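Local atomic coordinates of checkpoint serine/threonine-protein kinase BUB1 (Saccharomyces cerevisiae, PDB entry 3ESL), a protein that takes part in the mitotic spindle assembly checkpoint, delaying anaphase until chromosomes are bioriented, and phosphorylates BUB3 and itself. Residues F33-S41 with E54-R62; F117-L125 with A134-A142. All blocks are in the same frame, centred on the assembly; numbering follows the deposited sequence. Where two conformers were deposited one is given.

Contact 1 (F33-S41 with E54-R62)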
ATOM      1  N   PHE A  33       1.912 -15.106  -4.934  0.80 15.16           N
ATOM      2  CA  PHE A  33       1.711 -13.780  -5.520  0.80 15.94           C
ATOM      3  C   PHE A  33       3.014 -12.979  -5.589  0.80 17.38           C
ATOM      4  O   PHE A  33       3.298 -12.336  -6.610  0.80 15.79           O
ATOM      5  CB  PHE A  33       0.669 -12.961  -4.731  0.80 15.53           C
ATOM      6  CG  PHE A  33      -0.752 -13.345  -5.011  0.80 17.48           C
ATOM      7  CD1 PHE A  33      -1.342 -13.051  -6.248  0.80 18.23           C
ATOM      8  CD2 PHE A  33      -1.517 -13.975  -4.026  0.80 20.02           C
ATOM      9  CE1 PHE A  33      -2.682 -13.385  -6.485  0.80 16.06           C
ATOM     10  CE2 PHE A  33      -2.852 -14.309  -4.249  0.80 18.34           C
ATOM     11  CZ  PHE A  33      -3.430 -14.013  -5.485  0.80 18.22           C
ATOM     12  N   LEU A  34       3.788 -12.983  -4.501  1.00 18.28           N
ATOM     13  CA  LEU A  34       5.047 -12.227  -4.485  1.00 20.67           C
ATOM     14  C   LEU A  34       6.018 -12.714  -5.558  1.00 20.60           C
ATOM     15  O   LEU A  34       6.609 -11.899  -6.273  1.00 21.14           O
ATOM     16  CB  LEU A  34       5.731 -12.297  -3.115  1.00 19.17           C
ATOM     17  CG  LEU A  34       5.051 -11.548  -1.981  1.00 24.82           C
ATOM     18  CD1 LEU A  34       5.748 -11.910  -0.679  1.00 25.79           C
ATOM     19  CD2 LEU A  34       5.123 -10.044  -2.219  1.00 31.26           C
ATOM     20  N   ASP A  35       6.163 -14.035  -5.682  1.00 20.61           N
ATOM     21  CA  ASP A  35       7.074 -14.618  -6.681  1.00 22.55           C
ATOM     22  C   ASP A  35       6.675 -14.148  -8.071  1.00 21.46           C
ATOM     23  O   ASP A  35       7.513 -13.700  -8.862  1.00 21.15           O
ATOM     24  CB  ASP A  35       7.032 -16.145  -6.634  1.00 24.41           C
ATOM     25  CG  ASP A  35       7.883 -16.734  -5.526  1.00 28.38           C
ATOM     26  OD1 ASP A  35       8.733 -16.020  -4.949  1.00 31.67           O
ATOM     27  OD2 ASP A  35       7.692 -17.940  -5.249  1.00 31.99           O
ATOM     28  N   TYR A  36       5.376 -14.207  -8.344  1.00 19.09           N
ATOM     29  CA  TYR A  36       4.865 -13.848  -9.666  1.00 20.74           C
ATOM     30  C   TYR A  36       5.053 -12.353  -9.935  1.00 20.79           C
ATOM     31  O   TYR A  36       5.542 -11.974 -10.990  1.00 19.39           O
ATOM     32  CB  TYR A  36       3.412 -14.302  -9.785  1.00 18.13           C
ATOM     33  CG  TYR A  36       2.755 -14.111 -11.137  1.00 21.36           C
ATOM     34  CD1 TYR A  36       3.515 -14.059 -12.314  1.00 21.13           C
ATOM     35  CD2 TYR A  36       1.363 -14.037 -11.235  1.00 20.09           C
ATOM     36  CE1 TYR A  36       2.893 -13.914 -13.568  1.00 22.72           C
ATOM     37  CE2 TYR A  36       0.730 -13.874 -12.485  1.00 22.62           C
ATOM     38  CZ  TYR A  36       1.507 -13.824 -13.635  1.00 22.89           C
ATOM     39  OH  TYR A  36       0.891 -13.655 -14.853  1.00 25.16           O
ATOM     40  N   MET A  37       4.714 -11.504  -8.964  1.00 19.70           N
ATOM     41  CA  MET A  37       4.866 -10.057  -9.126  1.00 21.65           C
ATOM     42  C   MET A  37       6.320  -9.616  -9.318  1.00 21.59           C
ATOM     43  O   MET A  37       6.613  -8.736 -10.135  0.80 20.77           O
ATOM     44  CB  MET A  37       4.211  -9.324  -7.945  1.00 20.84           C
ATOM     45  CG  MET A  37       2.706  -9.444  -7.977  1.00 21.00           C
ATOM     46  SD  MET A  37       1.958  -8.552  -6.594  1.00 28.44           S
ATOM     47  CE  MET A  37       2.545  -9.462  -5.180  1.00 26.63           C
ATOM     48  N   ILE A  38       7.233 -10.251  -8.587  1.00 21.58           N
ATOM     49  CA  ILE A  38       8.649  -9.955  -8.724  1.00 24.78           C
ATOM     50  C   ILE A  38       9.094 -10.344 -10.133  1.00 23.13           C
ATOM     51  O   ILE A  38       9.802  -9.571 -10.781  1.00 25.64           O
ATOM     52  CB  ILE A  38       9.486 -10.657  -7.644  1.00 24.96           C
ATOM     53  CG1 ILE A  38       9.191 -10.024  -6.270  1.00 24.63           C
ATOM     54  CG2 ILE A  38      10.994 -10.567  -7.949  1.00 25.18           C
ATOM     55  CD1 ILE A  38       9.688 -10.829  -5.105  1.00 27.88           C
ATOM     56  N   TRP A  39       8.643 -11.504 -10.604  1.00 24.29           N
ATOM     57  CA  TRP A  39       8.985 -11.966 -11.965  1.00 24.28           C
ATOM     58  C   TRP A  39       8.437 -11.018 -13.040  1.00 26.31           C
ATOM     59  O   TRP A  39       9.143 -10.659 -13.996  1.00 26.46           O
ATOM     60  CB  TRP A  39       8.508 -13.398 -12.205  1.00 24.96           C
ATOM     61  CG  TRP A  39       8.769 -13.838 -13.616  1.00 25.67           C
ATOM     62  CD1 TRP A  39       9.941 -14.346 -14.110  1.00 28.31           C
ATOM     63  CD2 TRP A  39       7.857 -13.765 -14.720  1.00 25.54           C
ATOM     64  NE1 TRP A  39       9.814 -14.595 -15.464  1.00 28.19           N
ATOM     65  CE2 TRP A  39       8.542 -14.259 -15.861  1.00 27.75           C
ATOM     66  CE3 TRP A  39       6.524 -13.340 -14.860  1.00 27.26           C
ATOM     67  CZ2 TRP A  39       7.937 -14.338 -17.123  1.00 28.58           C
ATOM     68  CZ3 TRP A  39       5.918 -13.417 -16.119  1.00 26.61           C
ATOM     69  CH2 TRP A  39       6.633 -13.917 -17.239  1.00 28.26           C
ATOM     70  N   ILE A  40       7.183 -10.604 -12.889  1.00 24.18           N
ATOM     71  CA  ILE A  40       6.588  -9.669 -13.843  1.00 24.96           C
ATOM     72  C   ILE A  40       7.368  -8.354 -13.888  1.00 26.36           C
ATOM     73  O   ILE A  40       7.671  -7.838 -14.967  1.00 28.45           O
ATOM     74  CB  ILE A  40       5.137  -9.325 -13.490  1.00 21.26           C
ATOM     75  CG1 ILE A  40       4.247 -10.566 -13.530  1.00 21.68           C
ATOM     76  CG2 ILE A  40       4.589  -8.241 -14.450  1.00 25.33           C
ATOM     77  CD1 ILE A  40       2.921 -10.376 -12.786  1.00 23.69           C
ATOM     78  N   SER A  41       7.680  -7.815 -12.709  1.00 26.59           N
ATOM     79  CA  SER A  41       8.262  -6.483 -12.612  1.00 29.58           C
ATOM     80  C   SER A  41       9.733  -6.454 -13.037  1.00 34.36           C
ATOM     81  O   SER A  41      10.288  -5.379 -13.287  1.00 37.35           O
ATOM     82  CB  SER A  41       8.093  -5.932 -11.194  1.00 29.97           C
ATOM     83  OG  SER A  41       8.829  -6.709 -10.266  1.00 33.72           O
ATOM     84  N   GLU A  54       0.177  -3.899 -17.583  0.50 32.82           N
ATOM     85  CA  GLU A  54      -1.181  -4.408 -17.414  0.50 34.12           C
ATOM     86  C   GLU A  54      -1.207  -5.642 -16.515  0.50 32.63           C
ATOM     87  O   GLU A  54      -2.030  -5.736 -15.598  0.50 31.02           O
ATOM     88  CB  GLU A  54      -1.792  -4.746 -18.784  0.50 36.56           C
ATOM     89  CG  GLU A  54      -3.163  -5.427 -18.728  0.50 40.34           C
ATOM     90  CD  GLU A  54      -3.406  -6.390 -19.887  0.50 44.16           C
ATOM     91  OE1 GLU A  54      -3.009  -6.079 -21.034  0.50 46.02           O
ATOM     92  OE2 GLU A  54      -3.998  -7.466 -19.647  0.50 45.86           O
ATOM     93  N   VAL A  55      -0.301  -6.578 -16.785  1.00 30.48           N
ATOM     94  CA  VAL A  55      -0.256  -7.844 -16.055  1.00 28.86           C
ATOM     95  C   VAL A  55       0.187  -7.579 -14.617  1.00 25.01           C
ATOM     96  O   VAL A  55      -0.336  -8.197 -13.677  1.00 26.80           O
ATOM     97  CB  VAL A  55       0.655  -8.892 -16.737  1.00 30.40           C
ATOM     98  CG1 VAL A  55       0.722 -10.174 -15.912  1.00 30.75           C
ATOM     99  CG2 VAL A  55       0.143  -9.204 -18.156  1.00 30.79           C
ATOM    100  N   LEU A  56       1.134  -6.662 -14.443  1.00 24.10           N
ATOM    101  CA  LEU A  56       1.555  -6.304 -13.084  1.00 20.93           C
ATOM    102  C   LEU A  56       0.366  -5.716 -12.317  1.00 22.45           C
ATOM    103  O   LEU A  56       0.096  -6.120 -11.176  1.00 25.36           O
ATOM    104  CB  LEU A  56       2.747  -5.340 -13.084  1.00 22.82           C
ATOM    105  CG  LEU A  56       3.253  -4.925 -11.696  1.00 23.72           C
ATOM    106  CD1 LEU A  56       3.689  -6.135 -10.858  1.00 25.58           C
ATOM    107  CD2 LEU A  56       4.378  -3.888 -11.790  1.00 23.96           C
ATOM    108  N   ARG A  57      -0.345  -4.772 -12.935  0.80 20.22           N
ATOM    109  CA  ARG A  57      -1.451  -4.098 -12.248  0.80 22.68           C
ATOM    110  C   ARG A  57      -2.517  -5.107 -11.842  0.80 22.52           C
ATOM    111  O   ARG A  57      -2.950  -5.116 -10.689  0.80 20.71           O
ATOM    112  CB  ARG A  57      -2.052  -2.959 -13.099  0.80 22.14           C
ATOM    113  CG  ARG A  57      -3.189  -2.220 -12.369  0.80 23.59           C
ATOM    114  CD  ARG A  57      -3.548  -0.850 -12.948  0.80 27.63           C
ATOM    115  NE  ARG A  57      -4.412  -0.137 -11.993  0.80 34.53           N
ATOM    116  CZ  ARG A  57      -4.708   1.164 -12.015  0.80 36.68           C
ATOM    117  NH1 ARG A  57      -4.210   1.963 -12.959  0.80 36.77           N
ATOM    118  NH2 ARG A  57      -5.511   1.673 -11.076  0.80 32.83           N
ATOM    119  N   SER A  58      -2.923  -5.958 -12.786  1.00 24.29           N
ATOM    120  CA  SER A  58      -3.939  -6.993 -12.537  1.00 26.62           C
ATOM    121  C   SER A  58      -3.543  -7.999 -11.459  1.00 25.99           C
ATOM    122  O   SER A  58      -4.371  -8.402 -10.637  1.00 25.61           O
ATOM    123  CB  SER A  58      -4.279  -7.725 -13.842  1.00 30.39           C
ATOM    124  OG  SER A  58      -4.935  -8.956 -13.580  1.00 37.36           O
ATOM    125  N   THR A  59      -2.278  -8.406 -11.467  1.00 22.13           N
ATOM    126  CA  THR A  59      -1.775  -9.376 -10.509  1.00 22.46           C
ATOM    127  C   THR A  59      -1.755  -8.757  -9.113  1.00 18.61           C
ATOM    128  O   THR A  59      -2.113  -9.426  -8.138  1.00 21.63           O
ATOM    129  CB  THR A  59      -0.393  -9.906 -10.921  1.00 22.04           C
ATOM    130  OG1 THR A  59      -0.515 -10.505 -12.221  1.00 22.81           O
ATOM    131  CG2 THR A  59       0.078 -10.978  -9.954  1.00 22.20           C
ATOM    132  N   MET A  60      -1.350  -7.496  -9.031  1.00 18.98           N
ATOM    133  CA  MET A  60      -1.259  -6.828  -7.728  1.00 19.73           C
ATOM    134  C   MET A  60      -2.677  -6.681  -7.160  1.00 20.83           C
ATOM    135  O   MET A  60      -2.907  -6.901  -5.972  1.00 18.09           O
ATOM    136  CB  MET A  60      -0.566  -5.476  -7.851  1.00 18.22           C
ATOM    137  CG  MET A  60       0.919  -5.601  -8.134  1.00 23.42           C
ATOM    138  SD  MET A  60       1.711  -3.992  -8.229  1.00 27.12           S
ATOM    139  CE  MET A  60       1.709  -3.552  -6.510  1.00 29.62           C
ATOM    140  N   GLU A  61      -3.628  -6.333  -8.026  1.00 19.75           N
ATOM    141  CA  GLU A  61      -5.021  -6.196  -7.596  1.00 20.52           C
ATOM    142  C   GLU A  61      -5.572  -7.540  -7.114  1.00 19.97           C
ATOM    143  O   GLU A  61      -6.235  -7.604  -6.066  1.00 20.52           O
ATOM    144  CB  GLU A  61      -5.880  -5.616  -8.723  1.00 20.66           C
ATOM    145  CG  GLU A  61      -5.538  -4.187  -9.028  1.00 21.97           C
ATOM    146  CD  GLU A  61      -6.442  -3.580 -10.083  1.00 24.46           C
ATOM    147  OE1 GLU A  61      -7.345  -4.295 -10.573  1.00 28.72           O
ATOM    148  OE2 GLU A  61      -6.236  -2.391 -10.398  1.00 23.87           O
ATOM    149  N   ARG A  62      -5.299  -8.603  -7.869  0.50 18.71           N
ATOM    150  CA  ARG A  62      -5.696  -9.957  -7.464  0.50 19.42           C
ATOM    151  C   ARG A  62      -5.125 -10.310  -6.094  0.50 20.06           C
ATOM    152  O   ARG A  62      -5.837 -10.838  -5.230  0.50 19.96           O
ATOM    153  CB  ARG A  62      -5.250 -10.993  -8.501  0.50 22.51           C
ATOM    154  CG  ARG A  62      -6.146 -11.067  -9.720  0.50 23.99           C
ATOM    155  CD  ARG A  62      -5.535 -11.984 -10.776  0.50 24.30           C
ATOM    156  NE  ARG A  62      -5.817 -13.395 -10.519  0.50 23.16           N
ATOM    157  CZ  ARG A  62      -5.423 -14.386 -11.317  0.50 22.65           C
ATOM    158  NH1 ARG A  62      -4.727 -14.113 -12.403  0.50 25.31           N
ATOM    159  NH2 ARG A  62      -5.724 -15.646 -11.028  0.50 23.10           N
TER

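Contact 2 (F117-L125 with A134-A142)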
ATOM      1  N   PHE A 117       3.329   2.020   7.569  1.00 17.80           N
ATOM      2  CA  PHE A 117       1.993   2.469   7.184  1.00 19.92           C
ATOM      3  C   PHE A 117       1.850   3.956   7.503  1.00 19.76           C
ATOM      4  O   PHE A 117       1.472   4.766   6.644  1.00 20.09           O
ATOM      5  CB  PHE A 117       0.907   1.662   7.897  1.00 17.91           C
ATOM      6  CG  PHE A 117      -0.483   2.219   7.702  1.00 19.14           C
ATOM      7  CD1 PHE A 117      -1.224   1.895   6.570  1.00 22.72           C
ATOM      8  CD2 PHE A 117      -1.041   3.097   8.641  1.00 18.77           C
ATOM      9  CE1 PHE A 117      -2.511   2.434   6.379  1.00 19.24           C
ATOM     10  CE2 PHE A 117      -2.327   3.633   8.459  1.00 21.97           C
ATOM     11  CZ  PHE A 117      -3.065   3.294   7.325  1.00 20.80           C
ATOM     12  N   TYR A 118       2.182   4.308   8.739  1.00 19.97           N
ATOM     13  CA  TYR A 118       2.040   5.698   9.180  1.00 19.71           C
ATOM     14  C   TYR A 118       3.012   6.618   8.476  1.00 20.75           C
ATOM     15  O   TYR A 118       2.646   7.750   8.122  1.00 21.78           O
ATOM     16  CB  TYR A 118       2.190   5.775  10.695  1.00 21.01           C
ATOM     17  CG  TYR A 118       1.116   4.984  11.385  1.00 21.57           C
ATOM     18  CD1 TYR A 118      -0.126   5.552  11.681  1.00 21.80           C
ATOM     19  CD2 TYR A 118       1.328   3.646  11.724  1.00 21.82           C
ATOM     20  CE1 TYR A 118      -1.124   4.797  12.301  1.00 22.24           C
ATOM     21  CE2 TYR A 118       0.339   2.895  12.343  1.00 20.93           C
ATOM     22  CZ  TYR A 118      -0.876   3.472  12.630  1.00 22.92           C
ATOM     23  OH  TYR A 118      -1.847   2.718  13.240  1.00 23.86           O
ATOM     24  N   GLU A 119       4.239   6.145   8.256  1.00 20.72           N
ATOM     25  CA  GLU A 119       5.245   6.945   7.520  1.00 21.72           C
ATOM     26  C   GLU A 119       4.787   7.309   6.106  1.00 24.01           C
ATOM     27  O   GLU A 119       4.871   8.472   5.685  1.00 20.75           O
ATOM     28  CB  GLU A 119       6.593   6.216   7.476  1.00 22.47           C
ATOM     29  CG  GLU A 119       7.239   6.098   8.856  1.00 23.24           C
ATOM     30  CD  GLU A 119       8.448   5.169   8.886  1.00 29.10           C
ATOM     31  OE1 GLU A 119       8.480   4.183   8.115  1.00 29.01           O
ATOM     32  OE2 GLU A 119       9.372   5.426   9.697  1.00 31.95           O
ATOM     33  N   GLU A 120       4.300   6.308   5.378  1.00 20.81           N
ATOM     34  CA  GLU A 120       3.844   6.512   4.008  1.00 20.98           C
ATOM     35  C   GLU A 120       2.558   7.338   3.912  1.00 20.93           C
ATOM     36  O   GLU A 120       2.451   8.213   3.048  1.00 22.00           O
ATOM     37  CB  GLU A 120       3.698   5.162   3.292  1.00 22.29           C
ATOM     38  CG  GLU A 120       5.044   4.437   3.093  1.00 25.00           C
ATOM     39  CD  GLU A 120       5.979   5.143   2.110  1.00 33.24           C
ATOM     40  OE1 GLU A 120       5.500   5.787   1.151  1.00 32.04           O
ATOM     41  OE2 GLU A 120       7.212   5.044   2.300  1.00 39.35           O
ATOM     42  N   PHE A 121       1.599   7.059   4.794  1.00 19.97           N
ATOM     43  CA  PHE A 121       0.336   7.782   4.821  1.00 20.91           C
ATOM     44  C   PHE A 121       0.632   9.250   5.179  1.00 22.56           C
ATOM     45  O   PHE A 121       0.138  10.178   4.528  1.00 22.15           O
ATOM     46  CB  PHE A 121      -0.600   7.117   5.835  1.00 22.24           C
ATOM     47  CG  PHE A 121      -2.061   7.535   5.729  1.00 21.41           C
ATOM     48  CD1 PHE A 121      -2.479   8.529   4.844  1.00 23.11           C
ATOM     49  CD2 PHE A 121      -3.003   6.936   6.560  1.00 24.94           C
ATOM     50  CE1 PHE A 121      -3.831   8.907   4.774  1.00 24.24           C
ATOM     51  CE2 PHE A 121      -4.350   7.320   6.510  1.00 23.28           C
ATOM     52  CZ  PHE A 121      -4.761   8.295   5.616  1.00 22.82           C
ATOM     53  N   SER A 122       1.487   9.453   6.175  1.00 21.62           N
ATOM     54  CA  SER A 122       1.893  10.816   6.549  1.00 23.67           C
ATOM     55  C   SER A 122       2.549  11.546   5.376  1.00 24.46           C
ATOM     56  O   SER A 122       2.263  12.736   5.146  1.00 25.53           O
ATOM     57  CB  SER A 122       2.827  10.804   7.764  1.00 25.69           C
ATOM     58  OG  SER A 122       3.284  12.125   8.053  1.00 28.80           O
ATOM     59  N   LYS A 123       3.427  10.850   4.647  1.00 22.73           N
ATOM     60  CA  LYS A 123       4.092  11.424   3.474  1.00 24.73           C
ATOM     61  C   LYS A 123       3.057  11.877   2.440  1.00 26.69           C
ATOM     62  O   LYS A 123       3.182  12.965   1.870  1.00 24.46           O
ATOM     63  CB  LYS A 123       5.089  10.441   2.857  1.00 27.55           C
ATOM     64  CG  LYS A 123       5.881  11.003   1.669  1.00 32.37           C
ATOM     65  CD  LYS A 123       6.816   9.953   1.043  1.00 38.95           C
ATOM     66  CE  LYS A 123       6.072   8.983   0.114  1.00 47.01           C
ATOM     67  NZ  LYS A 123       5.611   9.624  -1.163  1.00 50.29           N
ATOM     68  N   LEU A 124       2.026  11.059   2.212  1.00 21.71           N
ATOM     69  CA  LEU A 124       0.973  11.449   1.265  1.00 22.68           C
ATOM     70  C   LEU A 124       0.315  12.766   1.700  1.00 22.78           C
ATOM     71  O   LEU A 124       0.156  13.689   0.882  1.00 26.12           O
ATOM     72  CB  LEU A 124      -0.079  10.330   1.119  1.00 21.42           C
ATOM     73  CG  LEU A 124      -1.229  10.637   0.153  1.00 26.54           C
ATOM     74  CD1 LEU A 124      -0.801  10.461  -1.282  1.00 28.41           C
ATOM     75  CD2 LEU A 124      -2.441   9.763   0.461  1.00 25.61           C
ATOM     76  N   LEU A 125      -0.064  12.849   2.974  1.00 21.32           N
ATOM     77  CA  LEU A 125      -0.729  14.031   3.500  1.00 24.10           C
ATOM     78  C   LEU A 125       0.224  15.220   3.470  1.00 26.56           C
ATOM     79  O   LEU A 125      -0.192  16.328   3.139  1.00 27.60           O
ATOM     80  CB  LEU A 125      -1.226  13.803   4.920  1.00 25.46           C
ATOM     81  CG  LEU A 125      -2.322  12.751   5.110  1.00 25.83           C
ATOM     82  CD1 LEU A 125      -2.780  12.725   6.561  1.00 30.04           C
ATOM     83  CD2 LEU A 125      -3.495  13.015   4.155  1.00 29.28           C
ATOM     84  N   ALA A 134      -0.603  15.397   8.908  1.00 27.54           N
ATOM     85  CA  ALA A 134       0.504  14.464   8.671  1.00 24.90           C
ATOM     86  C   ALA A 134       1.318  14.209   9.941  1.00 28.20           C
ATOM     87  O   ALA A 134       1.753  13.082  10.189  1.00 26.64           O
ATOM     88  CB  ALA A 134       1.397  14.955   7.544  1.00 26.92           C
ATOM     89  N   LYS A 135       1.512  15.250  10.756  1.00 28.46           N
ATOM     90  CA  LYS A 135       2.233  15.102  12.025  1.00 30.85           C
ATOM     91  C   LYS A 135       1.423  14.246  12.987  1.00 29.83           C
ATOM     92  O   LYS A 135       1.958  13.326  13.599  1.00 31.16           O
ATOM     93  CB  LYS A 135       2.545  16.482  12.644  1.00 30.72           C
ATOM     94  CG  LYS A 135       3.104  16.433  14.057  1.00 35.83           C
ATOM     95  CD  LYS A 135       3.565  17.813  14.510  1.00 37.58           C
ATOM     96  CE  LYS A 135       4.099  17.779  15.931  1.00 42.47           C
ATOM     97  NZ  LYS A 135       5.090  18.867  16.138  1.00 44.30           N
ATOM     98  N   VAL A 136       0.124  14.520  13.085  1.00 28.63           N
ATOM     99  CA  VAL A 136      -0.748  13.798  14.007  1.00 28.63           C
ATOM    100  C   VAL A 136      -0.784  12.305  13.650  1.00 29.83           C
ATOM    101  O   VAL A 136      -0.830  11.444  14.533  1.00 28.27           O
ATOM    102  CB  VAL A 136      -2.170  14.389  14.033  1.00 32.20           C
ATOM    103  CG1 VAL A 136      -3.092  13.562  14.927  1.00 32.20           C
ATOM    104  CG2 VAL A 136      -2.132  15.833  14.531  1.00 32.86           C
ATOM    105  N   LEU A 137      -0.741  12.017  12.355  1.00 25.90           N
ATOM    106  CA  LEU A 137      -0.732  10.632  11.895  1.00 26.77           C
ATOM    107  C   LEU A 137       0.510   9.877  12.384  1.00 27.39           C
ATOM    108  O   LEU A 137       0.411   8.719  12.801  1.00 25.53           O
ATOM    109  CB  LEU A 137      -0.839  10.593  10.383  1.00 29.52           C
ATOM    110  CG  LEU A 137      -1.198   9.282   9.708  1.00 34.12           C
ATOM    111  CD1 LEU A 137      -2.405   8.615  10.376  1.00 29.28           C
ATOM    112  CD2 LEU A 137      -1.453   9.606   8.251  1.00 33.52           C
ATOM    113  N   LEU A 138       1.670  10.531  12.354  1.00 24.88           N
ATOM    114  CA  LEU A 138       2.888   9.900  12.890  1.00 27.34           C
ATOM    115  C   LEU A 138       2.754   9.656  14.391  1.00 29.90           C
ATOM    116  O   LEU A 138       3.098   8.580  14.894  1.00 29.87           O
ATOM    117  CB  LEU A 138       4.136  10.729  12.590  1.00 27.21           C
ATOM    118  CG  LEU A 138       4.523  10.851  11.117  1.00 27.56           C
ATOM    119  CD1 LEU A 138       5.608  11.905  10.939  1.00 29.19           C
ATOM    120  CD2 LEU A 138       4.972   9.500  10.530  1.00 27.08           C
ATOM    121  N   GLU A 139       2.214  10.641  15.101  1.00 29.64           N
ATOM    122  CA  GLU A 139       1.986  10.502  16.537  1.00 30.27           C
ATOM    123  C   GLU A 139       0.966   9.399  16.854  1.00 31.53           C
ATOM    124  O   GLU A 139       1.078   8.718  17.873  1.00 30.49           O
ATOM    125  CB  GLU A 139       1.550  11.841  17.141  1.00 34.46           C
ATOM    126  CG  GLU A 139       2.564  12.951  16.916  1.00 37.60           C
ATOM    127  CD  GLU A 139       2.081  14.306  17.403  1.00 40.90           C
ATOM    128  OE1 GLU A 139       0.851  14.546  17.411  1.00 42.19           O
ATOM    129  OE2 GLU A 139       2.942  15.136  17.771  1.00 46.79           O
ATOM    130  N   LEU A 140      -0.009   9.214  15.966  1.00 28.71           N
ATOM    131  CA  LEU A 140      -0.995   8.142  16.114  1.00 28.61           C
ATOM    132  C   LEU A 140      -0.333   6.764  15.995  1.00 27.11           C
ATOM    133  O   LEU A 140      -0.674   5.838  16.731  1.00 27.85           O
ATOM    134  CB  LEU A 140      -2.113   8.279  15.076  1.00 29.62           C
ATOM    135  CG  LEU A 140      -3.251   7.248  15.081  1.00 28.88           C
ATOM    136  CD1 LEU A 140      -4.035   7.237  16.412  1.00 34.96           C
ATOM    137  CD2 LEU A 140      -4.206   7.487  13.910  1.00 31.32           C
ATOM    138  N   GLY A 141       0.603   6.642  15.059  1.00 26.82           N
ATOM    139  CA  GLY A 141       1.373   5.413  14.904  1.00 28.34           C
ATOM    140  C   GLY A 141       2.101   5.050  16.184  1.00 30.99           C
ATOM    141  O   GLY A 141       2.057   3.902  16.621  1.00 30.70           O
ATOM    142  N   ALA A 142       2.756   6.040  16.787  1.00 31.27           N
ATOM    143  CA  ALA A 142       3.491   5.832  18.035  1.00 35.20           C
ATOM    144  C   ALA A 142       2.554   5.426  19.179  1.00 38.84           C
ATOM    145  O   ALA A 142       2.891   4.549  19.980  1.00 41.13           O
ATOM    146  CB  ALA A 142       4.299   7.070  18.392  1.00 33.65           C
TER

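Contact 1 (F33-S41 with E54-R62)
T59 faces the other helix and sets its methyl and its hydroxyl among Y36, M37 and I40. With CG2 anti to its backbone N and OG1 beside it (chi1 -59°), the methyl meets the Y36 ring, T59 CG2 to Y36 CD2 being 3.6 Å, and also lies against M37 CG. I40 and T59 approach tip to tip, I40 CD1 standing 3.5 Å from T59 OG1; I40 CD1 also touches V55 CG1 and lies over one face of the Y36 ring, offset toward the rim. On one flank the M37 and M60 side chains cross at about a right angle, M37 SD 3.5 Å from M60 CG, while I40 CG2 rests 3.7 Å from L56 CB. F33 closes the far end with CE1 3.9 Å from R62 C.

The polar groups are paired within one helix or with helix 4-21. T59 OG1 donates to V55 O at 2.7 Å, and Y36 OH bonds E16.

The axes run antiparallel at 163°, 9.5 Å apart: this is the interior of a helical hairpin in a region assigned to the TPR clan. Cohesion between these two segments therefore rests on van der Waals fit among methyl, thioether and ring groups, with the threonine hydroxyl satisfied within its own helix.

Contact 2 (F117-L125 with A134-A142)
L137, Y118 and S122 organise this antiparallel helical hairpin of the TPR-clan homology region, whose axes come within 8.5 Å at an angle of 173°. L137 has the largest area buried and packs knobs-into-holes, seated among Y118, F121, S122 and L125. Its CG lies anti to the backbone N (chi1 -165°), carrying the two methyls across to the other helix. CD2 sits over one face of the F121 ring, displaced toward the rim and 3.3 Å from F121 CG, a CH-pi contact in which the side chains cross at about a right angle; it also touches L125 CD1. The other methyl, L137 CD1, lies 4.0 Å from Y118 CD1.

Y118 lays its ring against the backbone where G141 has no side chain. G141 CA stands 3.4 Å from the centroid of the Y118 ring and only 5° off the normal, while F117 CD2 covers the centre of the opposite face. The ring is thus held between two groups, and its hydroxyl is bonded to T112 O and N144 ND2 as well. Cut back to an alanine here, the side chain would probably leave G141 without the ring against it, and T112 O and N144 ND2 without their hydroxyl partner.

S122 supplies the polar link: its OG donates to A134 O at 2.8 Å, from above the carbonyl plane. The helices are close at this point, S122 CA and A134 CA being 4.4 Å apart, which the small side chains permit. L138 CG packs beside the same hydroxyl, 3.5 Å from S122 OG.

Around the pair, helix 95-108 stacks F102 on F121, helix 177-186 touches F121 and L125, and helix 149-165 receives E119 through R151 and S155 and contacts A134 through Y159.

In the fold
Contact 1 joins helices 29-47 and 49-67, and contact 2 joins helices 115-127 and 131-143, so each pairs two consecutive antiparallel helices. They follow in series along the chain, with helices 77-90 and 95-108 between them. Their centres are 27 Å apart on opposite sides of the chain's centre, and their nearest atoms remain about 13 Å apart. Helix 77-90 bridges the interval: it meets M37 and M60 of contact 1 and F117 of contact 2. Both contacts fall within the Mad3/BUB1 homology region 1, of the TPR clan, and this succession of helical hairpins is consistent with the TPR-like, all-helical N-terminal domain of the kinase.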